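PDB 4OBM: cell envelope-related transcriptional attenuator domain-containing protein from Eubacterium siraeum, which is of unknown function but belongs to the LytR-CpsA-Psr family, whose members probably act in building the bacterial cell envelope. Local coordinates for residues F16-T21 and I216-S221; T43-A48 and T90-N95; Q179-T184 and D190-F195. One frame throughout, in Å; residues are numbered along the deposited sequence.

Contact 1 of 3, residues F16-T21 and I216-S221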
ATOM      1  N   PHE A  16     -16.861  21.146   6.130  1.00 62.22           N
ATOM      2  CA  PHE A  16     -15.616  20.409   6.334  1.00 58.55           C
ATOM      3  C   PHE A  16     -14.867  20.163   5.033  1.00 59.37           C
ATOM      4  O   PHE A  16     -15.445  19.704   4.041  1.00 58.65           O
ATOM      5  CB  PHE A  16     -15.876  19.073   7.058  1.00 58.54           C
ATOM      6  CG  PHE A  16     -14.666  18.188   7.270  1.00 58.25           C
ATOM      7  CD1 PHE A  16     -13.651  18.564   8.144  1.00 60.59           C
ATOM      8  CD2 PHE A  16     -14.559  16.961   6.623  1.00 58.74           C
ATOM      9  CE1 PHE A  16     -12.535  17.746   8.340  1.00 60.41           C
ATOM     10  CE2 PHE A  16     -13.445  16.135   6.828  1.00 60.17           C
ATOM     11  CZ  PHE A  16     -12.442  16.532   7.685  1.00 58.25           C
ATOM     12  N   THR A  17     -13.573  20.506   5.048  1.00 53.72           N
ATOM     13  CA  THR A  17     -12.622  20.283   3.965  1.00 52.16           C
ATOM     14  C   THR A  17     -11.287  19.928   4.650  1.00 52.68           C
ATOM     15  O   THR A  17     -10.683  20.797   5.290  1.00 53.89           O
ATOM     16  CB  THR A  17     -12.562  21.458   2.966  1.00 60.02           C
ATOM     17  OG1 THR A  17     -13.878  21.727   2.477  1.00 61.52           O
ATOM     18  CG2 THR A  17     -11.650  21.163   1.777  1.00 56.01           C
ATOM     19  N   PRO A  18     -10.876  18.636   4.588  1.00 44.06           N
ATOM     20  CA  PRO A  18      -9.627  18.199   5.256  1.00 43.05           C
ATOM     21  C   PRO A  18      -8.363  18.938   4.826  1.00 45.76           C
ATOM     22  O   PRO A  18      -8.109  19.096   3.633  1.00 44.77           O
ATOM     23  CB  PRO A  18      -9.488  16.720   4.862  1.00 43.15           C
ATOM     24  CG  PRO A  18     -10.791  16.317   4.367  1.00 47.47           C
ATOM     25  CD  PRO A  18     -11.548  17.521   3.911  1.00 44.02           C
ATOM     26  N   ASP A  19      -7.548  19.338   5.811  1.00 42.97           N
ATOM     27  CA  ASP A  19      -6.264  20.002   5.583  1.00 43.64           C
ATOM     28  C   ASP A  19      -5.104  18.975   5.722  1.00 45.14           C
ATOM     29  O   ASP A  19      -5.363  17.777   5.889  1.00 43.46           O
ATOM     30  CB  ASP A  19      -6.078  21.229   6.516  1.00 46.96           C
ATOM     31  CG  ASP A  19      -6.544  21.087   7.962  1.00 57.75           C
ATOM     32  OD1 ASP A  19      -6.346  20.006   8.549  1.00 57.14           O
ATOM     33  OD2 ASP A  19      -7.055  22.081   8.518  1.00 65.67           O
ATOM     34  N   SER A  20      -3.836  19.446   5.629  1.00 40.60           N
ATOM     35  CA  SER A  20      -2.623  18.619   5.693  1.00 39.14           C
ATOM     36  C   SER A  20      -2.440  17.871   7.034  1.00 40.92           C
ATOM     37  O   SER A  20      -1.632  16.948   7.081  1.00 39.35           O
ATOM     38  CB  SER A  20      -1.381  19.464   5.417  1.00 44.21           C
ATOM     39  OG  SER A  20      -1.058  20.331   6.495  1.00 52.01           O
ATOM     40  N   THR A  21      -3.167  18.267   8.111  1.00 37.49           N
ATOM     41  CA  THR A  21      -3.075  17.626   9.434  1.00 36.50           C
ATOM     42  C   THR A  21      -3.673  16.209   9.381  1.00 37.75           C
ATOM     43  O   THR A  21      -3.355  15.366  10.226  1.00 37.25           O
ATOM     44  CB  THR A  21      -3.753  18.489  10.521  1.00 49.36           C
ATOM     45  OG1 THR A  21      -5.154  18.595  10.264  1.00 50.81           O
ATOM     46  CG2 THR A  21      -3.139  19.880  10.644  1.00 49.66           C
ATOM     47  N   ILE A 216     -10.968  10.536   5.422  1.00 31.05           N
ATOM     48  CA  ILE A 216     -11.071   9.365   4.542  1.00 29.08           C
ATOM     49  C   ILE A 216     -12.462   9.361   3.872  1.00 33.37           C
ATOM     50  O   ILE A 216     -12.527   9.375   2.647  1.00 35.34           O
ATOM     51  CB  ILE A 216     -10.767   8.031   5.294  1.00 31.07           C
ATOM     52  CG1 ILE A 216      -9.341   8.023   5.880  1.00 30.38           C
ATOM     53  CG2 ILE A 216     -10.996   6.814   4.380  1.00 31.49           C
ATOM     54  CD1 ILE A 216      -9.052   6.911   6.935  1.00 30.50           C
ATOM     55  N   VAL A 217     -13.552   9.408   4.660  1.00 29.04           N
ATOM     56  CA  VAL A 217     -14.929   9.398   4.150  1.00 29.35           C
ATOM     57  C   VAL A 217     -15.146  10.610   3.233  1.00 34.87           C
ATOM     58  O   VAL A 217     -15.731  10.436   2.159  1.00 37.03           O
ATOM     59  CB  VAL A 217     -15.975   9.319   5.286  1.00 34.15           C
ATOM     60  CG1 VAL A 217     -17.408   9.492   4.764  1.00 34.68           C
ATOM     61  CG2 VAL A 217     -15.844   8.006   6.059  1.00 33.04           C
ATOM     62  N   TYR A 218     -14.613  11.800   3.605  1.00 29.36           N
ATOM     63  CA  TYR A 218     -14.706  12.986   2.771  1.00 29.20           C
ATOM     64  C   TYR A 218     -14.139  12.712   1.389  1.00 33.48           C
ATOM     65  O   TYR A 218     -14.826  12.981   0.408  1.00 33.43           O
ATOM     66  CB  TYR A 218     -13.994  14.207   3.396  1.00 30.21           C
ATOM     67  CG  TYR A 218     -13.947  15.411   2.470  1.00 31.34           C
ATOM     68  CD1 TYR A 218     -12.970  15.521   1.486  1.00 32.89           C
ATOM     69  CD2 TYR A 218     -14.876  16.437   2.580  1.00 33.98           C
ATOM     70  CE1 TYR A 218     -12.959  16.592   0.593  1.00 35.19           C
ATOM     71  CE2 TYR A 218     -14.863  17.523   1.704  1.00 35.93           C
ATOM     72  CZ  TYR A 218     -13.894  17.601   0.719  1.00 43.05           C
ATOM     73  OH  TYR A 218     -13.847  18.676  -0.132  1.00 49.76           O
ATOM     74  N   THR A 219     -12.873  12.230   1.314  1.00 30.96           N
ATOM     75  CA  THR A 219     -12.128  11.951   0.074  1.00 30.20           C
ATOM     76  C   THR A 219     -12.839  10.915  -0.813  1.00 32.82           C
ATOM     77  O   THR A 219     -12.855  11.078  -2.038  1.00 33.43           O
ATOM     78  CB  THR A 219     -10.681  11.528   0.423  1.00 33.79           C
ATOM     79  OG1 THR A 219      -9.943  12.708   0.736  1.00 33.13           O
ATOM     80  CG2 THR A 219      -9.969  10.790  -0.706  1.00 29.12           C
ATOM     81  N   LEU A 220     -13.387   9.854  -0.209  1.00 28.15           N
ATOM     82  CA  LEU A 220     -14.062   8.777  -0.938  1.00 27.80           C
ATOM     83  C   LEU A 220     -15.495   9.161  -1.365  1.00 33.18           C
ATOM     84  O   LEU A 220     -16.035   8.544  -2.284  1.00 32.15           O
ATOM     85  CB  LEU A 220     -14.098   7.488  -0.097  1.00 26.93           C
ATOM     86  CG  LEU A 220     -12.771   6.901   0.361  1.00 30.19           C
ATOM     87  CD1 LEU A 220     -13.014   5.809   1.391  1.00 29.47           C
ATOM     88  CD2 LEU A 220     -11.950   6.370  -0.820  1.00 31.04           C
ATOM     89  N   SER A 221     -16.100  10.167  -0.702  1.00 32.37           N
ATOM     90  CA  SER A 221     -17.440  10.672  -1.026  1.00 33.78           C
ATOM     91  C   SER A 221     -17.392  11.725  -2.172  1.00 39.41           C
ATOM     92  O   SER A 221     -18.438  12.262  -2.560  1.00 38.66           O
ATOM     93  CB  SER A 221     -18.096  11.266   0.217  1.00 38.92           C
ATOM     94  OG  SER A 221     -17.465  12.481   0.592  1.00 53.66           O
TER
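Pro18 sets the CD-CG side of its ring over one face of the ring of Tyr218, the residue on helix 213-220 that carries all of this contact. With its CG anti to the backbone N (chi1 174°), Tyr218 sends its ring off the helix toward the loop of residues 16-18. Its CB is the first atom to meet that loop, 4.0 Å from Phe16 CE2 and equally near Pro18 CG. Next, CG and CD1 run under the proline: Pro18 CD is 3.5 Å from Tyr218 CD1 and stands over the ring centre, only 13° off the normal, a CH-pi contact with the ring face. On the CD2-CE2 side of the ring, Tyr218 CE2 comes to 3.2 Å from Phe16 O. At the tip, Tyr218 OH is 3.8 Å from Thr17 CG2, a van der Waals touch. The Phe16 ring stands nearly perpendicular to that of Tyr218 (planes at 88°), with centroids 6.0 Å apart. A serine in place of Tyr218 would probably leave Pro18 CD without its aromatic floor and set the Phe16-Pro18 loop free to shift. Behind the tyrosine, Ser221 OG donates to Tyr218 O (2.7 Å) where the helix ends. Pro18 also rests on Ala48 and on Ala215, so the loop leading to strand 24-30 is packed between the end of strand 40-47 and helix 213-220.

Contact 2 of 3, residues T43-A48 and T90-N95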
ATOM      1  N   THR A  43       3.934   1.087   0.890  1.00 23.61           N
ATOM      2  CA  THR A  43       3.453   2.196   1.711  1.00 22.68           C
ATOM      3  C   THR A  43       2.186   2.752   1.044  1.00 25.30           C
ATOM      4  O   THR A  43       1.997   2.594  -0.165  1.00 23.17           O
ATOM      5  CB  THR A  43       4.507   3.283   1.935  1.00 26.85           C
ATOM      6  OG1 THR A  43       4.942   3.769   0.677  1.00 28.87           O
ATOM      7  CG2 THR A  43       5.704   2.810   2.800  1.00 23.29           C
ATOM      8  N   ILE A  44       1.287   3.319   1.850  1.00 23.17           N
ATOM      9  CA  ILE A  44       0.069   3.972   1.396  1.00 21.99           C
ATOM     10  C   ILE A  44       0.065   5.310   2.085  1.00 25.95           C
ATOM     11  O   ILE A  44       0.081   5.366   3.315  1.00 26.87           O
ATOM     12  CB  ILE A  44      -1.242   3.150   1.554  1.00 24.29           C
ATOM     13  CG1 ILE A  44      -2.450   3.894   0.935  1.00 24.19           C
ATOM     14  CG2 ILE A  44      -1.495   2.639   2.990  1.00 26.43           C
ATOM     15  CD1 ILE A  44      -3.703   3.072   0.748  1.00 30.17           C
ATOM     16  N   THR A  45       0.149   6.380   1.292  1.00 22.85           N
ATOM     17  CA  THR A  45       0.186   7.758   1.778  1.00 23.15           C
ATOM     18  C   THR A  45      -1.059   8.498   1.329  1.00 28.99           C
ATOM     19  O   THR A  45      -1.279   8.688   0.125  1.00 28.37           O
ATOM     20  CB  THR A  45       1.454   8.487   1.289  1.00 26.57           C
ATOM     21  OG1 THR A  45       2.606   7.769   1.719  1.00 24.98           O
ATOM     22  CG2 THR A  45       1.539   9.944   1.788  1.00 21.47           C
ATOM     23  N   TYR A  46      -1.860   8.940   2.309  1.00 27.17           N
ATOM     24  CA  TYR A  46      -3.049   9.741   2.060  1.00 27.91           C
ATOM     25  C   TYR A  46      -2.664  11.216   2.030  1.00 32.22           C
ATOM     26  O   TYR A  46      -2.122  11.739   3.013  1.00 32.32           O
ATOM     27  CB  TYR A  46      -4.115   9.475   3.138  1.00 29.60           C
ATOM     28  CG  TYR A  46      -5.312  10.405   3.088  1.00 32.01           C
ATOM     29  CD1 TYR A  46      -6.115  10.486   1.952  1.00 33.16           C
ATOM     30  CD2 TYR A  46      -5.645  11.206   4.179  1.00 33.01           C
ATOM     31  CE1 TYR A  46      -7.218  11.335   1.904  1.00 32.61           C
ATOM     32  CE2 TYR A  46      -6.752  12.052   4.145  1.00 33.68           C
ATOM     33  CZ  TYR A  46      -7.546  12.098   3.011  1.00 37.97           C
ATOM     34  OH  TYR A  46      -8.625  12.944   2.970  1.00 38.41           O
ATOM     35  N   ILE A  47      -2.901  11.872   0.887  1.00 29.65           N
ATOM     36  CA  ILE A  47      -2.660  13.316   0.736  1.00 29.74           C
ATOM     37  C   ILE A  47      -4.046  13.967   0.693  1.00 33.99           C
ATOM     38  O   ILE A  47      -4.704  13.931  -0.345  1.00 31.96           O
ATOM     39  CB  ILE A  47      -1.768  13.702  -0.475  1.00 32.31           C
ATOM     40  CG1 ILE A  47      -0.597  12.710  -0.711  1.00 32.72           C
ATOM     41  CG2 ILE A  47      -1.331  15.188  -0.401  1.00 31.77           C
ATOM     42  CD1 ILE A  47       0.704  12.924   0.062  1.00 44.83           C
ATOM     43  N   ALA A  48      -4.501  14.501   1.839  1.00 33.61           N
ATOM     44  CA  ALA A  48      -5.820  15.105   2.009  1.00 35.47           C
ATOM     45  C   ALA A  48      -6.080  16.259   1.042  1.00 42.99           C
ATOM     46  O   ALA A  48      -7.195  16.352   0.532  1.00 42.87           O
ATOM     47  CB  ALA A  48      -6.009  15.580   3.437  1.00 36.75           C
ATOM     48  N   THR A  90      12.179   9.309   2.273  1.00 33.99           N
ATOM     49  CA  THR A  90      11.052   9.883   1.522  1.00 33.23           C
ATOM     50  C   THR A  90      10.516  11.228   2.041  1.00 37.56           C
ATOM     51  O   THR A  90       9.727  11.868   1.342  1.00 37.07           O
ATOM     52  CB  THR A  90       9.871   8.892   1.514  1.00 41.68           C
ATOM     53  OG1 THR A  90       9.485   8.614   2.862  1.00 42.06           O
ATOM     54  CG2 THR A  90      10.180   7.587   0.755  1.00 38.45           C
ATOM     55  N   GLY A  91      10.881  11.611   3.267  1.00 34.56           N
ATOM     56  CA  GLY A  91      10.371  12.823   3.908  1.00 33.72           C
ATOM     57  C   GLY A  91       8.999  12.604   4.522  1.00 34.97           C
ATOM     58  O   GLY A  91       8.355  13.553   4.983  1.00 33.60           O
ATOM     59  N   LEU A  92       8.540  11.327   4.513  1.00 28.44           N
ATOM     60  CA  LEU A  92       7.271  10.906   5.087  1.00 27.22           C
ATOM     61  C   LEU A  92       7.435  10.667   6.561  1.00 32.74           C
ATOM     62  O   LEU A  92       8.561  10.476   7.028  1.00 33.32           O
ATOM     63  CB  LEU A  92       6.756   9.609   4.418  1.00 26.12           C
ATOM     64  CG  LEU A  92       6.305   9.656   2.947  1.00 30.36           C
ATOM     65  CD1 LEU A  92       6.034   8.256   2.435  1.00 30.08           C
ATOM     66  CD2 LEU A  92       5.063  10.522   2.768  1.00 32.30           C
ATOM     67  N   SER A  93       6.307  10.635   7.290  1.00 29.10           N
ATOM     68  CA  SER A  93       6.228  10.360   8.721  1.00 28.39           C
ATOM     69  C   SER A  93       5.454   9.031   8.908  1.00 32.22           C
ATOM     70  O   SER A  93       4.265   9.050   9.235  1.00 32.53           O
ATOM     71  CB  SER A  93       5.554  11.536   9.429  1.00 31.16           C
ATOM     72  OG  SER A  93       5.317  11.271  10.801  1.00 39.57           O
ATOM     73  N   ILE A  94       6.123   7.884   8.637  1.00 28.37           N
ATOM     74  CA  ILE A  94       5.533   6.524   8.694  1.00 26.53           C
ATOM     75  C   ILE A  94       5.824   5.872  10.041  1.00 33.08           C
ATOM     76  O   ILE A  94       6.971   5.541  10.328  1.00 35.82           O
ATOM     77  CB  ILE A  94       6.033   5.612   7.515  1.00 27.91           C
ATOM     78  CG1 ILE A  94       6.157   6.393   6.181  1.00 28.43           C
ATOM     79  CG2 ILE A  94       5.154   4.350   7.360  1.00 25.67           C
ATOM     80  CD1 ILE A  94       7.145   5.839   5.178  1.00 26.02           C
ATOM     81  N   ASN A  95       4.792   5.684  10.864  1.00 29.84           N
ATOM     82  CA  ASN A  95       4.916   5.068  12.192  1.00 29.10           C
ATOM     83  C   ASN A  95       4.040   3.820  12.279  1.00 31.59           C
ATOM     84  O   ASN A  95       4.352   2.892  13.028  1.00 30.27           O
ATOM     85  CB  ASN A  95       4.503   6.063  13.305  1.00 30.34           C
ATOM     86  CG  ASN A  95       5.020   7.485  13.170  1.00 66.40           C
ATOM     87  OD1 ASN A  95       4.250   8.453  13.203  1.00 56.29           O
ATOM     88  ND2 ASN A  95       6.337   7.656  13.068  1.00 67.21           N
TER
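Thr45 and Leu92 make the close half of this contact, between strand 40-47 of the central sheet and the link from helix 70-90 to strand 94-100. Both methyls of Leu92 bear on the threonine: Leu92 CD1 reaches Thr45 OG1 at 3.5 Å, and Leu92 CD2 lies 3.7 Å from Thr45 CG2. Thr45 CG2 is anti to the backbone N and OG1 is beside it (chi1 -57°), which presents the two branches of the threonine together to the forked end of the leucine. The second pair is looser. Thr43 CG2 and Ile94 CD1 meet at 4.1 Å, their side chains crossing at about a right angle, and no other atoms of these two residues approach as closely. The two segments never pair as strands, their nearest CA atoms being 8.4 Å apart between Thr45 and Leu92; strand 24-30 runs between strands 40-47 and 94-100 in the sheet. Leu86 and Ala83 of helix 70-90 pack on Ile94, and Leu256 of helix 246-256 touches both Thr45 and Leu92. The solvent side lies at the helix exit, where exposed Gly91 turns the chain with positive phi and Ser93 is also exposed. Across the contact everything is van der Waals packing, with no hydrogen bond. Thr45 OG1 spends its polarity on Ser25 OG of the intervening strand, and Thr43 OG1 has a weak bond to Met56 O. The hydroxyls are thus engaged within the sheet, while the threonines meet Leu92 and Ile94 as partly apolar surfaces.

Contact 3 of 3, residues Q179-T184 and D190-F195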
ATOM      1  N   GLN A 179     -12.511   0.764  -6.899  1.00 27.17           N
ATOM      2  CA  GLN A 179     -13.778   0.086  -7.181  1.00 27.90           C
ATOM      3  C   GLN A 179     -14.619  -0.225  -5.948  1.00 34.41           C
ATOM      4  O   GLN A 179     -15.836  -0.405  -6.092  1.00 35.65           O
ATOM      5  CB  GLN A 179     -13.530  -1.215  -7.943  1.00 28.67           C
ATOM      6  CG  GLN A 179     -13.051  -0.984  -9.368  1.00 30.67           C
ATOM      7  CD  GLN A 179     -12.420  -2.217  -9.938  1.00 41.32           C
ATOM      8  OE1 GLN A 179     -12.821  -3.341  -9.625  1.00 34.99           O
ATOM      9  NE2 GLN A 179     -11.447  -2.030 -10.816  1.00 23.42           N
ATOM     10  N   ASN A 180     -13.998  -0.323  -4.760  1.00 30.70           N
ATOM     11  CA  ASN A 180     -14.724  -0.719  -3.554  1.00 30.34           C
ATOM     12  C   ASN A 180     -14.700   0.284  -2.411  1.00 34.88           C
ATOM     13  O   ASN A 180     -15.386   0.031  -1.422  1.00 35.77           O
ATOM     14  CB  ASN A 180     -14.167  -2.028  -3.029  1.00 27.90           C
ATOM     15  CG  ASN A 180     -14.347  -3.183  -3.951  1.00 40.26           C
ATOM     16  OD1 ASN A 180     -15.462  -3.675  -4.151  1.00 35.69           O
ATOM     17  ND2 ASN A 180     -13.243  -3.640  -4.519  1.00 29.85           N
ATOM     18  N   PHE A 181     -13.901   1.363  -2.483  1.00 30.88           N
ATOM     19  CA  PHE A 181     -13.867   2.317  -1.362  1.00 31.32           C
ATOM     20  C   PHE A 181     -14.491   3.639  -1.726  1.00 36.00           C
ATOM     21  O   PHE A 181     -14.958   4.332  -0.827  1.00 35.24           O
ATOM     22  CB  PHE A 181     -12.446   2.548  -0.820  1.00 32.56           C
ATOM     23  CG  PHE A 181     -11.910   1.422   0.024  1.00 32.42           C
ATOM     24  CD1 PHE A 181     -11.436   0.256  -0.563  1.00 34.31           C
ATOM     25  CD2 PHE A 181     -11.842   1.543   1.406  1.00 33.98           C
ATOM     26  CE1 PHE A 181     -10.929  -0.782   0.220  1.00 34.85           C
ATOM     27  CE2 PHE A 181     -11.321   0.513   2.189  1.00 35.52           C
ATOM     28  CZ  PHE A 181     -10.868  -0.645   1.590  1.00 33.63           C
ATOM     29  N   ILE A 182     -14.511   4.000  -3.025  1.00 33.79           N
ATOM     30  CA  ILE A 182     -15.142   5.249  -3.454  1.00 34.23           C
ATOM     31  C   ILE A 182     -16.645   5.092  -3.195  1.00 39.18           C
ATOM     32  O   ILE A 182     -17.241   4.099  -3.609  1.00 38.70           O
ATOM     33  CB  ILE A 182     -14.796   5.640  -4.928  1.00 36.82           C
ATOM     34  CG1 ILE A 182     -13.281   5.934  -5.076  1.00 35.59           C
ATOM     35  CG2 ILE A 182     -15.645   6.842  -5.411  1.00 38.05           C
ATOM     36  CD1 ILE A 182     -12.721   6.040  -6.525  1.00 34.09           C
ATOM     37  N   GLY A 183     -17.198   6.016  -2.423  1.00 36.41           N
ATOM     38  CA  GLY A 183     -18.611   6.011  -2.071  1.00 37.20           C
ATOM     39  C   GLY A 183     -18.961   5.222  -0.823  1.00 41.50           C
ATOM     40  O   GLY A 183     -20.144   5.151  -0.474  1.00 40.63           O
ATOM     41  N   THR A 184     -17.952   4.616  -0.133  1.00 38.57           N
ATOM     42  CA  THR A 184     -18.243   3.863   1.098  1.00 38.64           C
ATOM     43  C   THR A 184     -18.548   4.819   2.254  1.00 42.36           C
ATOM     44  O   THR A 184     -18.122   5.985   2.228  1.00 42.47           O
ATOM     45  CB  THR A 184     -17.148   2.852   1.493  1.00 45.78           C
ATOM     46  OG1 THR A 184     -15.865   3.468   1.543  1.00 42.67           O
ATOM     47  CG2 THR A 184     -17.136   1.634   0.607  1.00 44.86           C
ATOM     48  N   ASP A 190     -16.054   1.178   9.262  1.00 29.72           N
ATOM     49  CA  ASP A 190     -15.974   0.742  10.666  1.00 29.74           C
ATOM     50  C   ASP A 190     -15.842  -0.773  10.749  1.00 33.03           C
ATOM     51  O   ASP A 190     -15.216  -1.265  11.686  1.00 31.95           O
ATOM     52  CB  ASP A 190     -17.195   1.189  11.492  1.00 32.01           C
ATOM     53  CG  ASP A 190     -17.235   2.646  11.900  1.00 35.41           C
ATOM     54  OD1 ASP A 190     -16.155   3.284  11.958  1.00 35.23           O
ATOM     55  OD2 ASP A 190     -18.342   3.156  12.137  1.00 37.90           O
ATOM     56  N   GLU A 191     -16.451  -1.511   9.778  1.00 29.57           N
ATOM     57  CA  GLU A 191     -16.332  -2.973   9.712  1.00 29.13           C
ATOM     58  C   GLU A 191     -14.923  -3.349   9.245  1.00 30.29           C
ATOM     59  O   GLU A 191     -14.375  -4.343   9.697  1.00 29.28           O
ATOM     60  CB  GLU A 191     -17.365  -3.606   8.756  1.00 30.98           C
ATOM     61  CG  GLU A 191     -18.831  -3.302   9.038  1.00 49.68           C
ATOM     62  CD  GLU A 191     -19.778  -3.388   7.846  1.00 68.44           C
ATOM     63  OE1 GLU A 191     -19.335  -3.790   6.742  1.00 52.07           O
ATOM     64  OE2 GLU A 191     -20.965  -3.026   8.014  1.00 57.57           O
ATOM     65  N   TYR A 192     -14.346  -2.569   8.325  1.00 26.37           N
ATOM     66  CA  TYR A 192     -13.019  -2.888   7.794  1.00 26.11           C
ATOM     67  C   TYR A 192     -11.959  -2.691   8.882  1.00 29.26           C
ATOM     68  O   TYR A 192     -11.205  -3.616   9.160  1.00 27.53           O
ATOM     69  CB  TYR A 192     -12.695  -2.080   6.516  1.00 26.49           C
ATOM     70  CG  TYR A 192     -13.712  -2.197   5.388  1.00 26.37           C
ATOM     71  CD1 TYR A 192     -14.541  -3.312   5.277  1.00 28.10           C
ATOM     72  CD2 TYR A 192     -13.817  -1.214   4.418  1.00 27.22           C
ATOM     73  CE1 TYR A 192     -15.509  -3.397   4.280  1.00 26.32           C
ATOM     74  CE2 TYR A 192     -14.757  -1.306   3.393  1.00 28.77           C
ATOM     75  CZ  TYR A 192     -15.582  -2.415   3.312  1.00 34.30           C
ATOM     76  OH  TYR A 192     -16.482  -2.526   2.272  1.00 36.14           O
ATOM     77  N   ILE A 193     -11.980  -1.534   9.554  1.00 26.86           N
ATOM     78  CA  ILE A 193     -11.052  -1.218  10.626  1.00 26.64           C
ATOM     79  C   ILE A 193     -11.236  -2.133  11.844  1.00 29.01           C
ATOM     80  O   ILE A 193     -10.240  -2.442  12.508  1.00 27.85           O
ATOM     81  CB  ILE A 193     -11.084   0.282  11.021  1.00 30.21           C
ATOM     82  CG1 ILE A 193      -9.732   0.701  11.639  1.00 30.74           C
ATOM     83  CG2 ILE A 193     -12.262   0.641  11.917  1.00 30.60           C
ATOM     84  CD1 ILE A 193      -8.537   0.651  10.644  1.00 37.71           C
ATOM     85  N   ASN A 194     -12.483  -2.564  12.140  1.00 25.93           N
ATOM     86  CA  ASN A 194     -12.710  -3.492  13.244  1.00 25.85           C
ATOM     87  C   ASN A 194     -11.939  -4.798  12.957  1.00 27.46           C
ATOM     88  O   ASN A 194     -11.312  -5.340  13.873  1.00 26.05           O
ATOM     89  CB  ASN A 194     -14.201  -3.740  13.477  1.00 28.56           C
ATOM     90  CG  ASN A 194     -14.513  -4.709  14.596  1.00 49.78           C
ATOM     91  OD1 ASN A 194     -14.888  -5.857  14.348  1.00 48.40           O
ATOM     92  ND2 ASN A 194     -14.366  -4.274  15.850  1.00 38.24           N
ATOM     93  N   PHE A 195     -11.921  -5.253  11.677  1.00 23.07           N
ATOM     94  CA  PHE A 195     -11.177  -6.445  11.243  1.00 22.86           C
ATOM     95  C   PHE A 195      -9.635  -6.211  11.321  1.00 26.13           C
ATOM     96  O   PHE A 195      -8.911  -7.091  11.784  1.00 23.64           O
ATOM     97  CB  PHE A 195     -11.575  -6.878   9.803  1.00 24.21           C
ATOM     98  CG  PHE A 195     -10.709  -8.006   9.289  1.00 25.05           C
ATOM     99  CD1 PHE A 195     -10.890  -9.307   9.744  1.00 28.23           C
ATOM    100  CD2 PHE A 195      -9.684  -7.762   8.382  1.00 26.26           C
ATOM    101  CE1 PHE A 195     -10.050 -10.341   9.311  1.00 27.94           C
ATOM    102  CE2 PHE A 195      -8.840  -8.796   7.959  1.00 27.81           C
ATOM    103  CZ  PHE A 195      -9.058 -10.082   8.395  1.00 25.77           C
TER
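Phe181 and Tyr192 form an offset edge-to-face pair that joins two consecutive helices, 164-181 and 186-199, across a short connection that contains a type II beta turn. The aromatic interaction comes first. Tyr192 turns its edge toward the face of Phe181, with planes at 62° and centroids 5.5 Å apart. The nearest atoms are Tyr192 CD2 and Phe181 CE2, at 3.8 Å, and CZ of the phenylalanine follows slightly farther out. In each residue CG is anti to the carbonyl carbon, and the two side chains run past each other in opposite directions. Apolar packing from elsewhere in the chain completes the cluster: Val112 of helix 102-112 touches both aromatics, while Leu220 of helix 213-220 and Leu189 of helix 186-199 rest on Phe181. A pentaethylene glycol molecule, probably from the crystallisation liquor, lies about 4 Å from the Tyr192 side chain. Hydrogen bonds act within the connection, not across the rings. Residues 181-184 make the beta turn, with Gly183 in its positive-phi position, where a side chain would press on the preceding carbonyl. Phe181 O accepts two bonds from Thr184, whose hydroxyl and backbone N thereby pin the start of the turn to its end. Thr184 N is 3.1 Å from Phe181 O; Thr184 OG1 is 2.7 Å from the same oxygen, tilted 20° from the carbonyl plane.

In the fold
From the N terminus, the loop at 16-21 comes first, and contact 1 closes only when the chain reaches 216-221, a span of 194 intervening residues. Both other contacts fall within that span: contact 2 closes the loop from strand 40-47 through helix 70-90 to strand 94-100, and contact 3 then closes the short connection between helices 164-181 and 186-199. These two follow in series and do not touch. Helix 213-220 joins all three. Thr219 OG1 probably hydrogen bonds to Tyr46 OH of contact 2, and Leu220 O probably accepts from Gly183 N of contact 3, so this helix connects the N-terminal loop, the central sheet and that helix pair.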